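Local structure of amino acid ABC transporter, periplasmic amino acid-binding protein (Brucella ovis, 4Z9N) at residues 16-21 / 81-86; 45-50 / 296-301; 242-247 / 292-297. The protein binds glutathione and, as a family 3 periplasmic solute-binding protein, probably hands its cargo to an ABC transporter in the inner membrane. All blocks are in the same frame, centred on the assembly; numbering follows the deposited sequence.

How the contacts relate
Contact 2 is the middle member of the series. Its helix segment 45-50 packs on contact 1, where Leu21 CD2 lies 3.5 Å from Cys49 O. On the other side, Asp47 CB lies 3.7 Å from Ile295 CG2 of contact 3, and helix 292-299 serves both contacts. The centres of contacts 1 and 2 are about 19 Å apart and those of contacts 2 and 3 about 11 Å. Contacts 1 and 3 do not touch, their nearest atoms being about 9 Å apart. The glutathione pocket draws its residues from between 26 and 213, so contact 3 adds none; the side chain of Val84 in contact 1 is about 14 Å from a bound sodium ion.

Contact 1 of 3, residues 16-21 / 81-86; sequences KAKGFL and EVDVLI
Lys18 and Asp83 meet head-on in a salt bridge, with Lys18 NZ 2.7 Å from Asp83 OD2 and lying on the syn side of that oxygen, which brings it within 3.3 Å of Asp83 OD1. Lys18 spans the gap with a fully extended chain; with chi1 at 69° CG is flanked by the backbone N and carbonyl carbon, a turn that lays the chain over one face of the Phe20 ring, with CG 4.0 Å above the ring plane and displaced toward the rim. The same Asp83 OD2 also accepts a hydrogen bond from Gln22 N, so two donors grip one buried oxygen. Behind the charges the contact turns apolar: Leu21 CD1 lies against Asp83 CB at 3.9 Å and reaches Val84 CG1 at 4.3 Å. Gly19, with a positive phi of 92°, ends helix 11-18 and lets the chain turn into the strand that carries Leu21. That strand, 21-25, is the middle one of a parallel sheet, flanked by 63-67 and 84-85, the 2-1-3 order familiar from type II periplasmic binding proteins. Leu21 packs further on Val52 of helix 44-57, while Val84 touches Val217 of strand 211-218.

Contact 2 of 3, residues 45-50 / 296-301; sequences DVDYCR and FERNIG
Asp47, on the helix 44-57, binds Arg298 and Asn299 in the last turn of helix 292-299, a salt bridge and a hydrogen bond joining the side of one helix to the C-terminal end of another. A single oxygen does the work: Asp47 OD1 accepts from Asn299 ND2 at 2.8 Å and from Arg298 NH1 at 3.0 Å, the latter bond being part of the salt bridge. The two donors reach it from opposite faces of the carboxylate plane and stand well out of it, although the oxygen lies in the plane of the Asn299 amide and of the Arg298 guanidinium, the latter turned 74° from the carboxylate. Helix 44-57 is the connection of a beta-alpha-beta crossover between the parallel strands 21-25 and 63-67, so the bonds tie the C-terminal region to the core of this lobe. Both donor groups have second partners that fix their rotation: Asn299 ND2 also reaches Ile295 O, one turn back in its own helix, and Arg298 NH2 binds Val289 O. Arg298 bends at chi3 (61°), which swings NH1 round toward Asp47. A water lies 2.9 Å from Asn299 OD1, with a weaker link to Asp47 OD2. Just beyond, Phe296 O accepts from both Ile300 N and Gly301 N where the helix finishes.

Contact 3 of 3, residues 242-247 / 292-297; sequences GITQAN and YGEIFE
Glu294 reaches from helix 292-299 to the backbone of Thr244 and Gln245, in a loop shaped by two small motifs. A Schellman motif with Gly242 at its C-prime position ends the preceding helix, and an ST motif follows, in which Thr244 OG1 accepts from Asn247 N. The tight part of the contact centres on one carboxylate oxygen. Glu294 OE2 takes the N-H of Gln245 on its syn side, at 2.9 Å with an N-H...O angle of 157°, and is pressed to 3.2 Å from Thr244 CA and 3.4 Å from Thr244 CB. Glu294 stretches out straight from CG, roughly perpendicular to the threonine side chain. The other oxygen faces a looser, watery side. Glu294 OE1 accepts from two waters: one also donates to Gln245 OE1, and the second accepts from Ala246 N at 3.0 Å, so the hydrogen bonds from OE1 to the loop run through these waters. Gln245 is steadied from elsewhere, its NE2 binding Lys287 O, while Asn291 joins the two segments by donating to Ile243 O and accepting from Glu294 N. Within the loop itself Asn247 uses both ends of its amide: OD1 accepts from Thr244 N at 2.7 Å, and ND2 donates to Gly242 O at 3.0 Å along a nearly straight bond of 174°, in the carbonyl plane.

Contact 1 of 3, residues 16-21 / 81-86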
ATOM      1  N   LYS D  16     -26.153   6.320   1.331  1.00 27.36           N
ATOM      2  CA  LYS D  16     -27.050   6.235   2.475  1.00 37.32           C
ATOM      3  C   LYS D  16     -28.465   6.637   2.084  1.00 39.13           C
ATOM      4  O   LYS D  16     -29.429   6.029   2.531  1.00 30.28           O
ATOM      5  CB  LYS D  16     -26.564   7.096   3.637  1.00 28.44           C
ATOM      6  CG  LYS D  16     -25.204   6.691   4.152  1.00 27.29           C
ATOM      7  CD  LYS D  16     -24.596   7.749   5.046  1.00 40.53           C
ATOM      8  CE  LYS D  16     -25.206   7.699   6.425  1.00 48.12           C
ATOM      9  NZ  LYS D  16     -25.126   9.021   7.112  1.00 54.74           N
ATOM     10  N   ALA D  17     -28.577   7.653   1.236  1.00 30.09           N
ATOM     11  CA  ALA D  17     -29.880   8.113   0.764  1.00 31.49           C
ATOM     12  C   ALA D  17     -30.642   7.044  -0.027  1.00 34.78           C
ATOM     13  O   ALA D  17     -31.846   6.898   0.148  1.00 34.90           O
ATOM     14  CB  ALA D  17     -29.719   9.364  -0.076  1.00 32.05           C
ATOM     15  N   LYS D  18     -29.968   6.299  -0.902  1.00 33.63           N
ATOM     16  CA  LYS D  18     -30.699   5.307  -1.685  1.00 31.04           C
ATOM     17  C   LYS D  18     -30.879   4.029  -0.862  1.00 33.55           C
ATOM     18  O   LYS D  18     -31.776   3.223  -1.136  1.00 32.40           O
ATOM     19  CB  LYS D  18     -30.009   5.027  -3.019  1.00 30.33           C
ATOM     20  CG  LYS D  18     -28.691   4.308  -2.937  1.00 28.76           C
ATOM     21  CD  LYS D  18     -28.015   4.266  -4.318  1.00 28.55           C
ATOM     22  CE  LYS D  18     -26.697   3.490  -4.249  1.00 26.76           C
ATOM     23  NZ  LYS D  18     -25.950   3.502  -5.541  1.00 35.40           N
ATOM     24  N   GLY D  19     -30.054   3.871   0.169  1.00 29.94           N
ATOM     25  CA  GLY D  19     -30.254   2.829   1.166  1.00 30.00           C
ATOM     26  C   GLY D  19     -29.556   1.507   0.909  1.00 29.04           C
ATOM     27  O   GLY D  19     -29.830   0.503   1.565  1.00 29.80           O
ATOM     28  N   PHE D  20     -28.644   1.508  -0.051  1.00 28.02           N
ATOM     29  CA  PHE D  20     -27.863   0.320  -0.359  1.00 27.08           C
ATOM     30  C   PHE D  20     -26.626   0.743  -1.133  1.00 25.89           C
ATOM     31  O   PHE D  20     -26.539   1.879  -1.607  1.00 29.38           O
ATOM     32  CB  PHE D  20     -28.688  -0.682  -1.173  1.00 27.84           C
ATOM     33  CG  PHE D  20     -29.111  -0.160  -2.511  1.00 28.30           C
ATOM     34  CD1 PHE D  20     -28.304  -0.329  -3.624  1.00 29.10           C
ATOM     35  CD2 PHE D  20     -30.317   0.500  -2.661  1.00 29.65           C
ATOM     36  CE1 PHE D  20     -28.685   0.157  -4.857  1.00 28.07           C
ATOM     37  CE2 PHE D  20     -30.709   0.988  -3.902  1.00 34.22           C
ATOM     38  CZ  PHE D  20     -29.895   0.814  -4.997  1.00 34.12           C
ATOM     39  N   LEU D  21     -25.697  -0.190  -1.288  1.00 24.91           N
ATOM     40  CA  LEU D  21     -24.467   0.033  -2.033  1.00 27.49           C
ATOM     41  C   LEU D  21     -24.549  -0.658  -3.402  1.00 23.83           C
ATOM     42  O   LEU D  21     -24.930  -1.823  -3.483  1.00 25.29           O
ATOM     43  CB  LEU D  21     -23.286  -0.494  -1.211  1.00 22.77           C
ATOM     44  CG  LEU D  21     -21.874  -0.508  -1.802  1.00 29.39           C
ATOM     45  CD1 LEU D  21     -21.330   0.901  -1.963  1.00 29.15           C
ATOM     46  CD2 LEU D  21     -20.942  -1.331  -0.919  1.00 26.79           C
ATOM     47  N   GLU D  81     -22.685   4.335 -12.554  1.00 23.44           N
ATOM     48  CA  GLU D  81     -23.639   3.235 -12.476  1.00 23.90           C
ATOM     49  C   GLU D  81     -23.327   2.374 -11.247  1.00 22.98           C
ATOM     50  O   GLU D  81     -24.245   1.878 -10.594  1.00 23.49           O
ATOM     51  CB  GLU D  81     -23.627   2.383 -13.746  1.00 28.45           C
ATOM     52  CG  GLU D  81     -24.379   1.052 -13.601  1.00 31.07           C
ATOM     53  CD  GLU D  81     -24.384   0.209 -14.870  1.00 37.05           C
ATOM     54  OE1 GLU D  81     -24.989  -0.891 -14.843  1.00 38.41           O
ATOM     55  OE2 GLU D  81     -23.786   0.642 -15.880  1.00 34.63           O
ATOM     56  N   VAL D  82     -22.040   2.204 -10.936  1.00 21.72           N
ATOM     57  CA  VAL D  82     -21.660   1.553  -9.680  1.00 22.10           C
ATOM     58  C   VAL D  82     -20.879   2.531  -8.818  1.00 20.39           C
ATOM     59  O   VAL D  82     -20.226   3.449  -9.325  1.00 22.21           O
ATOM     60  CB  VAL D  82     -20.843   0.241  -9.895  1.00 20.03           C
ATOM     61  CG1 VAL D  82     -21.655  -0.765 -10.709  1.00 20.69           C
ATOM     62  CG2 VAL D  82     -19.479   0.520 -10.547  1.00 19.12           C
ATOM     63  N   ASP D  83     -20.952   2.313  -7.510  1.00 21.77           N
ATOM     64  CA  ASP D  83     -20.304   3.163  -6.519  1.00 19.84           C
ATOM     65  C   ASP D  83     -18.854   2.738  -6.270  1.00 21.50           C
ATOM     66  O   ASP D  83     -18.027   3.552  -5.865  1.00 18.15           O
ATOM     67  CB  ASP D  83     -21.090   3.117  -5.201  1.00 23.10           C
ATOM     68  CG  ASP D  83     -22.547   3.518  -5.378  1.00 24.35           C
ATOM     69  OD1 ASP D  83     -22.812   4.566  -6.001  1.00 24.85           O
ATOM     70  OD2 ASP D  83     -23.428   2.775  -4.900  1.00 24.80           O
ATOM     71  N   VAL D  84     -18.563   1.462  -6.500  1.00 18.07           N
ATOM     72  CA  VAL D  84     -17.237   0.887  -6.265  1.00 16.97           C
ATOM     73  C   VAL D  84     -17.079  -0.332  -7.173  1.00 16.89           C
ATOM     74  O   VAL D  84     -18.064  -0.990  -7.526  1.00 17.35           O
ATOM     75  CB  VAL D  84     -17.030   0.503  -4.762  1.00 16.78           C
ATOM     76  CG1 VAL D  84     -18.031  -0.564  -4.326  1.00 20.21           C
ATOM     77  CG2 VAL D  84     -15.576   0.061  -4.474  1.00 15.72           C
ATOM     78  N   LEU D  85     -15.841  -0.602  -7.572  1.00 15.80           N
ATOM     79  CA  LEU D  85     -15.520  -1.753  -8.400  1.00 17.10           C
ATOM     80  C   LEU D  85     -14.569  -2.655  -7.641  1.00 14.76           C
ATOM     81  O   LEU D  85     -13.449  -2.260  -7.340  1.00 14.05           O
ATOM     82  CB  LEU D  85     -14.890  -1.314  -9.725  1.00 16.17           C
ATOM     83  CG  LEU D  85     -14.436  -2.428 -10.666  1.00 16.94           C
ATOM     84  CD1 LEU D  85     -15.650  -3.170 -11.277  1.00 15.95           C
ATOM     85  CD2 LEU D  85     -13.559  -1.836 -11.791  1.00 15.50           C
ATOM     86  N   ILE D  86     -15.031  -3.850  -7.301  1.00 19.35           N
ATOM     87  CA  ILE D  86     -14.213  -4.804  -6.569  1.00 17.63           C
ATOM     88  C   ILE D  86     -14.300  -6.083  -7.368  1.00 17.34           C
ATOM     89  O   ILE D  86     -15.248  -6.835  -7.234  1.00 16.52           O
ATOM     90  CB  ILE D  86     -14.682  -4.973  -5.130  1.00 14.84           C
ATOM     91  CG1 ILE D  86     -14.729  -3.605  -4.454  1.00 18.13           C
ATOM     92  CG2 ILE D  86     -13.698  -5.880  -4.362  1.00 14.66           C
ATOM     93  CD1 ILE D  86     -15.216  -3.619  -3.013  1.00 18.19           C
TER

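Contact 2 of 3, residues 45-50 / 296-301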
ATOM      1  N   ASP D  45     -14.244 -11.161  -3.423  1.00 17.41           N
ATOM      2  CA  ASP D  45     -14.545  -9.767  -3.748  1.00 17.49           C
ATOM      3  C   ASP D  45     -15.979  -9.422  -3.339  1.00 20.57           C
ATOM      4  O   ASP D  45     -16.242  -8.311  -2.901  1.00 17.87           O
ATOM      5  CB  ASP D  45     -14.337  -9.482  -5.239  1.00 16.86           C
ATOM      6  CG  ASP D  45     -12.874  -9.280  -5.599  1.00 17.05           C
ATOM      7  OD1 ASP D  45     -12.077  -9.007  -4.676  1.00 18.27           O
ATOM      8  OD2 ASP D  45     -12.529  -9.388  -6.808  1.00 18.07           O
ATOM      9  N   VAL D  46     -16.906 -10.368  -3.487  1.00 18.95           N
ATOM     10  CA  VAL D  46     -18.270 -10.135  -3.014  1.00 19.95           C
ATOM     11  C   VAL D  46     -18.288  -9.780  -1.523  1.00 22.41           C
ATOM     12  O   VAL D  46     -18.966  -8.830  -1.107  1.00 20.24           O
ATOM     13  CB  VAL D  46     -19.169 -11.350  -3.295  1.00 21.21           C
ATOM     14  CG1 VAL D  46     -20.434 -11.304  -2.431  1.00 22.38           C
ATOM     15  CG2 VAL D  46     -19.531 -11.385  -4.793  1.00 21.49           C
ATOM     16  N   ASP D  47     -17.541 -10.529  -0.712  1.00 20.43           N
ATOM     17  CA  ASP D  47     -17.542 -10.256   0.725  1.00 23.54           C
ATOM     18  C   ASP D  47     -16.949  -8.873   1.025  1.00 23.80           C
ATOM     19  O   ASP D  47     -17.341  -8.215   1.993  1.00 19.53           O
ATOM     20  CB  ASP D  47     -16.771 -11.329   1.515  1.00 20.21           C
ATOM     21  CG  ASP D  47     -17.586 -12.595   1.752  1.00 24.96           C
ATOM     22  OD1 ASP D  47     -16.977 -13.620   2.127  1.00 25.81           O
ATOM     23  OD2 ASP D  47     -18.823 -12.580   1.538  1.00 25.97           O
ATOM     24  N   TYR D  48     -15.999  -8.433   0.206  1.00 18.20           N
ATOM     25  CA  TYR D  48     -15.433  -7.094   0.374  1.00 17.57           C
ATOM     26  C   TYR D  48     -16.520  -6.042   0.147  1.00 20.65           C
ATOM     27  O   TYR D  48     -16.594  -5.051   0.869  1.00 19.15           O
ATOM     28  CB  TYR D  48     -14.247  -6.865  -0.578  1.00 16.65           C
ATOM     29  CG  TYR D  48     -12.924  -6.833   0.161  1.00 16.09           C
ATOM     30  CD1 TYR D  48     -12.277  -8.015   0.525  1.00 17.15           C
ATOM     31  CD2 TYR D  48     -12.349  -5.627   0.543  1.00 15.80           C
ATOM     32  CE1 TYR D  48     -11.088  -7.992   1.227  1.00 15.66           C
ATOM     33  CE2 TYR D  48     -11.153  -5.598   1.267  1.00 15.47           C
ATOM     34  CZ  TYR D  48     -10.536  -6.787   1.597  1.00 15.38           C
ATOM     35  OH  TYR D  48      -9.343  -6.760   2.293  1.00 15.15           O
ATOM     36  N   CYS D  49     -17.354  -6.260  -0.864  1.00 18.45           N
ATOM     37  CA  CYS D  49     -18.515  -5.393  -1.096  1.00 19.11           C
ATOM     38  C   CYS D  49     -19.436  -5.375   0.104  1.00 19.96           C
ATOM     39  O   CYS D  49     -19.907  -4.319   0.538  1.00 20.47           O
ATOM     40  CB  CYS D  49     -19.316  -5.852  -2.305  1.00 19.64           C
ATOM     41  SG  CYS D  49     -18.431  -5.790  -3.851  1.00 20.79           S
ATOM     42  N   ARG D  50     -19.706  -6.563   0.627  1.00 20.49           N
ATOM     43  CA  ARG D  50     -20.576  -6.676   1.784  1.00 21.49           C
ATOM     44  C   ARG D  50     -19.937  -6.029   3.009  1.00 21.19           C
ATOM     45  O   ARG D  50     -20.643  -5.568   3.909  1.00 21.95           O
ATOM     46  CB  ARG D  50     -20.915  -8.138   2.077  1.00 22.31           C
ATOM     47  CG  ARG D  50     -21.621  -8.867   0.928  1.00 22.91           C
ATOM     48  CD  ARG D  50     -22.354 -10.105   1.452  1.00 24.30           C
ATOM     49  NE  ARG D  50     -22.918 -10.893   0.363  1.00 24.99           N
ATOM     50  CZ  ARG D  50     -24.087 -10.636  -0.219  1.00 31.15           C
ATOM     51  NH1 ARG D  50     -24.831  -9.613   0.177  1.00 26.21           N
ATOM     52  NH2 ARG D  50     -24.509 -11.405  -1.213  1.00 32.46           N
ATOM     53  N   PHE D 296     -10.775 -14.617   3.422  1.00 16.99           N
ATOM     54  CA  PHE D 296      -9.836 -15.382   2.604  1.00 18.49           C
ATOM     55  C   PHE D 296     -10.150 -16.872   2.689  1.00 18.09           C
ATOM     56  O   PHE D 296     -10.335 -17.543   1.676  1.00 18.47           O
ATOM     57  CB  PHE D 296      -8.382 -15.115   3.046  1.00 16.27           C
ATOM     58  CG  PHE D 296      -7.346 -15.621   2.081  1.00 17.68           C
ATOM     59  CD1 PHE D 296      -7.042 -16.971   2.012  1.00 19.49           C
ATOM     60  CD2 PHE D 296      -6.669 -14.741   1.243  1.00 19.68           C
ATOM     61  CE1 PHE D 296      -6.095 -17.440   1.119  1.00 20.10           C
ATOM     62  CE2 PHE D 296      -5.718 -15.204   0.354  1.00 14.54           C
ATOM     63  CZ  PHE D 296      -5.434 -16.552   0.286  1.00 15.38           C
ATOM     64  N   GLU D 297     -10.228 -17.395   3.908  1.00 18.93           N
ATOM     65  CA  GLU D 297     -10.361 -18.832   4.076  1.00 22.52           C
ATOM     66  C   GLU D 297     -11.666 -19.423   3.538  1.00 22.90           C
ATOM     67  O   GLU D 297     -11.655 -20.500   2.936  1.00 24.52           O
ATOM     68  CB  GLU D 297     -10.205 -19.183   5.556  1.00 25.58           C
ATOM     69  CG  GLU D 297      -8.748 -19.126   5.995  1.00 33.39           C
ATOM     70  CD  GLU D 297      -7.871 -20.055   5.163  1.00 33.71           C
ATOM     71  OE1 GLU D 297      -8.281 -21.216   4.964  1.00 38.09           O
ATOM     72  OE2 GLU D 297      -6.789 -19.638   4.703  1.00 25.14           O
ATOM     73  N   ARG D 298     -12.789 -18.741   3.749  1.00 22.17           N
ATOM     74  CA  ARG D 298     -14.078 -19.311   3.368  1.00 25.73           C
ATOM     75  C   ARG D 298     -14.270 -19.292   1.853  1.00 24.51           C
ATOM     76  O   ARG D 298     -15.050 -20.076   1.310  1.00 25.16           O
ATOM     77  CB  ARG D 298     -15.231 -18.560   4.052  1.00 30.20           C
ATOM     78  CG  ARG D 298     -15.653 -17.265   3.355  1.00 31.05           C
ATOM     79  CD  ARG D 298     -16.948 -16.711   3.930  1.00 31.94           C
ATOM     80  NE  ARG D 298     -16.796 -16.399   5.347  1.00 34.95           N
ATOM     81  CZ  ARG D 298     -16.659 -15.170   5.835  1.00 32.56           C
ATOM     82  NH1 ARG D 298     -16.697 -14.115   5.031  1.00 23.66           N
ATOM     83  NH2 ARG D 298     -16.519 -14.995   7.142  1.00 34.63           N
ATOM     84  N   ASN D 299     -13.564 -18.393   1.176  1.00 21.11           N
ATOM     85  CA  ASN D 299     -13.775 -18.205  -0.257  1.00 20.84           C
ATOM     86  C   ASN D 299     -12.701 -18.840  -1.128  1.00 20.46           C
ATOM     87  O   ASN D 299     -13.012 -19.443  -2.151  1.00 21.06           O
ATOM     88  CB  ASN D 299     -13.847 -16.716  -0.578  1.00 19.70           C
ATOM     89  CG  ASN D 299     -15.122 -16.084  -0.084  1.00 20.31           C
ATOM     90  OD1 ASN D 299     -16.215 -16.461  -0.506  1.00 21.45           O
ATOM     91  ND2 ASN D 299     -14.991 -15.102   0.797  1.00 19.66           N
ATOM     92  N   ILE D 300     -11.436 -18.654  -0.767  1.00 19.54           N
ATOM     93  CA  ILE D 300     -10.356 -19.049  -1.667  1.00 19.16           C
ATOM     94  C   ILE D 300      -9.269 -19.843  -0.949  1.00 19.32           C
ATOM     95  O   ILE D 300      -8.404 -20.433  -1.594  1.00 19.49           O
ATOM     96  CB  ILE D 300      -9.739 -17.809  -2.395  1.00 17.72           C
ATOM     97  CG1 ILE D 300      -9.111 -16.824  -1.402  1.00 18.72           C
ATOM     98  CG2 ILE D 300     -10.785 -17.116  -3.255  1.00 17.75           C
ATOM     99  CD1 ILE D 300      -8.462 -15.599  -2.069  1.00 15.56           C
ATOM    100  N   GLY D 301      -9.321 -19.883   0.379  1.00 24.21           N
ATOM    101  CA  GLY D 301      -8.304 -20.593   1.139  1.00 24.01           C
ATOM    102  C   GLY D 301      -8.626 -22.054   1.453  1.00 21.71           C
ATOM    103  O   GLY D 301      -9.276 -22.750   0.676  1.00 22.53           O
TER
HETATM  104  O   HOH W   1     -18.761 -15.454   0.329  1.00 25.78           O

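Contact 3 of 3, residues 242-247 / 292-297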
ATOM      1  N   GLY D 242      -6.699 -10.591  16.200  1.00 19.89           N
ATOM      2  CA  GLY D 242      -7.442 -11.786  16.577  1.00 19.82           C
ATOM      3  C   GLY D 242      -8.927 -11.551  16.818  1.00 22.24           C
ATOM      4  O   GLY D 242      -9.564 -12.277  17.599  1.00 24.18           O
ATOM      5  N   ILE D 243      -9.474 -10.537  16.144  1.00 20.49           N
ATOM      6  CA  ILE D 243     -10.890 -10.211  16.236  1.00 20.82           C
ATOM      7  C   ILE D 243     -11.620 -10.877  15.087  1.00 21.25           C
ATOM      8  O   ILE D 243     -11.300 -10.643  13.912  1.00 23.04           O
ATOM      9  CB  ILE D 243     -11.135  -8.689  16.225  1.00 20.95           C
ATOM     10  CG1 ILE D 243     -10.372  -8.026  17.361  1.00 20.36           C
ATOM     11  CG2 ILE D 243     -12.641  -8.394  16.381  1.00 21.99           C
ATOM     12  CD1 ILE D 243     -10.199  -6.543  17.168  1.00 21.69           C
ATOM     13  N   THR D 244     -12.598 -11.701  15.433  1.00 23.91           N
ATOM     14  CA  THR D 244     -13.303 -12.520  14.460  1.00 26.26           C
ATOM     15  C   THR D 244     -14.800 -12.244  14.507  1.00 27.37           C
ATOM     16  O   THR D 244     -15.297 -11.594  15.431  1.00 25.84           O
ATOM     17  CB  THR D 244     -13.059 -14.022  14.715  1.00 22.97           C
ATOM     18  OG1 THR D 244     -13.624 -14.389  15.980  1.00 24.91           O
ATOM     19  CG2 THR D 244     -11.566 -14.326  14.736  1.00 25.91           C
ATOM     20  N   GLN D 245     -15.520 -12.753  13.516  1.00 26.22           N
ATOM     21  CA  GLN D 245     -16.973 -12.629  13.487  1.00 24.70           C
ATOM     22  C   GLN D 245     -17.588 -13.182  14.769  1.00 26.91           C
ATOM     23  O   GLN D 245     -18.535 -12.610  15.317  1.00 28.16           O
ATOM     24  CB  GLN D 245     -17.538 -13.361  12.272  1.00 29.12           C
ATOM     25  CG  GLN D 245     -19.028 -13.165  12.036  1.00 32.15           C
ATOM     26  CD  GLN D 245     -19.482 -13.796  10.732  1.00 33.38           C
ATOM     27  OE1 GLN D 245     -19.102 -14.925  10.415  1.00 34.44           O
ATOM     28  NE2 GLN D 245     -20.291 -13.067   9.964  1.00 29.09           N
ATOM     29  N   ALA D 246     -17.032 -14.289  15.250  1.00 27.59           N
ATOM     30  CA  ALA D 246     -17.590 -14.979  16.408  1.00 29.98           C
ATOM     31  C   ALA D 246     -17.282 -14.281  17.728  1.00 32.70           C
ATOM     32  O   ALA D 246     -18.066 -14.375  18.679  1.00 32.66           O
ATOM     33  CB  ALA D 246     -17.087 -16.415  16.448  1.00 33.56           C
ATOM     34  N   ASN D 247     -16.157 -13.575  17.809  1.00 31.58           N
ATOM     35  CA  ASN D 247     -15.766 -13.048  19.118  1.00 29.53           C
ATOM     36  C   ASN D 247     -15.814 -11.530  19.234  1.00 28.71           C
ATOM     37  O   ASN D 247     -15.534 -10.991  20.298  1.00 29.50           O
ATOM     38  CB  ASN D 247     -14.366 -13.554  19.506  1.00 28.96           C
ATOM     39  CG  ASN D 247     -13.225 -12.898  18.717  1.00 26.47           C
ATOM     40  OD1 ASN D 247     -13.392 -11.882  18.033  1.00 25.15           O
ATOM     41  ND2 ASN D 247     -12.035 -13.491  18.832  1.00 26.05           N
ATOM     42  N   TYR D 292     -10.284 -10.189   7.643  1.00 16.59           N
ATOM     43  CA  TYR D 292      -9.660 -10.485   6.351  1.00 16.16           C
ATOM     44  C   TYR D 292      -9.370 -11.981   6.172  1.00 15.44           C
ATOM     45  O   TYR D 292      -9.618 -12.546   5.115  1.00 16.45           O
ATOM     46  CB  TYR D 292      -8.354  -9.704   6.188  1.00 15.80           C
ATOM     47  CG  TYR D 292      -7.692  -9.950   4.856  1.00 16.51           C
ATOM     48  CD1 TYR D 292      -8.040  -9.197   3.736  1.00 16.47           C
ATOM     49  CD2 TYR D 292      -6.719 -10.928   4.707  1.00 18.42           C
ATOM     50  CE1 TYR D 292      -7.435  -9.414   2.509  1.00 14.12           C
ATOM     51  CE2 TYR D 292      -6.115 -11.160   3.471  1.00 12.92           C
ATOM     52  CZ  TYR D 292      -6.475 -10.398   2.385  1.00 14.12           C
ATOM     53  OH  TYR D 292      -5.857 -10.634   1.172  1.00 14.17           O
ATOM     54  N   GLY D 293      -8.821 -12.607   7.213  1.00 15.95           N
ATOM     55  CA  GLY D 293      -8.450 -14.010   7.126  1.00 16.69           C
ATOM     56  C   GLY D 293      -9.665 -14.893   6.966  1.00 17.83           C
ATOM     57  O   GLY D 293      -9.631 -15.914   6.270  1.00 22.00           O
ATOM     58  N   GLU D 294     -10.750 -14.505   7.631  1.00 18.41           N
ATOM     59  CA  GLU D 294     -11.984 -15.257   7.524  1.00 20.95           C
ATOM     60  C   GLU D 294     -12.574 -15.162   6.117  1.00 22.45           C
ATOM     61  O   GLU D 294     -13.091 -16.155   5.600  1.00 21.73           O
ATOM     62  CB  GLU D 294     -12.989 -14.782   8.564  1.00 20.45           C
ATOM     63  CG  GLU D 294     -12.523 -14.997  10.004  1.00 24.46           C
ATOM     64  CD  GLU D 294     -13.623 -14.702  10.987  1.00 26.11           C
ATOM     65  OE1 GLU D 294     -14.386 -15.645  11.333  1.00 29.37           O
ATOM     66  OE2 GLU D 294     -13.737 -13.533  11.407  1.00 22.12           O
ATOM     67  N   ILE D 295     -12.477 -13.984   5.498  1.00 20.87           N
ATOM     68  CA  ILE D 295     -12.938 -13.796   4.128  1.00 20.54           C
ATOM     69  C   ILE D 295     -12.083 -14.633   3.190  1.00 20.84           C
ATOM     70  O   ILE D 295     -12.602 -15.291   2.285  1.00 20.22           O
ATOM     71  CB  ILE D 295     -12.902 -12.304   3.721  1.00 16.97           C
ATOM     72  CG1 ILE D 295     -13.905 -11.499   4.554  1.00 22.93           C
ATOM     73  CG2 ILE D 295     -13.191 -12.132   2.234  1.00 16.77           C
ATOM     74  CD1 ILE D 295     -13.750  -9.990   4.371  1.00 23.45           C
ATOM     75  N   PHE D 296     -10.775 -14.617   3.422  1.00 16.99           N
ATOM     76  CA  PHE D 296      -9.836 -15.382   2.604  1.00 18.49           C
ATOM     77  C   PHE D 296     -10.150 -16.872   2.689  1.00 18.09           C
ATOM     78  O   PHE D 296     -10.335 -17.543   1.676  1.00 18.47           O
ATOM     79  CB  PHE D 296      -8.382 -15.115   3.046  1.00 16.27           C
ATOM     80  CG  PHE D 296      -7.346 -15.621   2.081  1.00 17.68           C
ATOM     81  CD1 PHE D 296      -7.042 -16.971   2.012  1.00 19.49           C
ATOM     82  CD2 PHE D 296      -6.669 -14.741   1.243  1.00 19.68           C
ATOM     83  CE1 PHE D 296      -6.095 -17.440   1.119  1.00 20.10           C
ATOM     84  CE2 PHE D 296      -5.718 -15.204   0.354  1.00 14.54           C
ATOM     85  CZ  PHE D 296      -5.434 -16.552   0.286  1.00 15.38           C
ATOM     86  N   GLU D 297     -10.228 -17.395   3.908  1.00 18.93           N
ATOM     87  CA  GLU D 297     -10.361 -18.832   4.076  1.00 22.52           C
ATOM     88  C   GLU D 297     -11.666 -19.423   3.538  1.00 22.90           C
ATOM     89  O   GLU D 297     -11.655 -20.500   2.936  1.00 24.52           O
ATOM     90  CB  GLU D 297     -10.205 -19.183   5.556  1.00 25.58           C
ATOM     91  CG  GLU D 297      -8.748 -19.126   5.995  1.00 33.39           C
ATOM     92  CD  GLU D 297      -7.871 -20.055   5.163  1.00 33.71           C
ATOM     93  OE1 GLU D 297      -8.281 -21.216   4.964  1.00 38.09           O
ATOM     94  OE2 GLU D 297      -6.789 -19.638   4.703  1.00 25.14           O
TER
HETATM   95  O   HOH W   2     -16.715 -15.998   9.777  1.00 34.14           O
HETATM   96  O   HOH W   3     -15.762 -16.322  13.517  1.00 24.65           O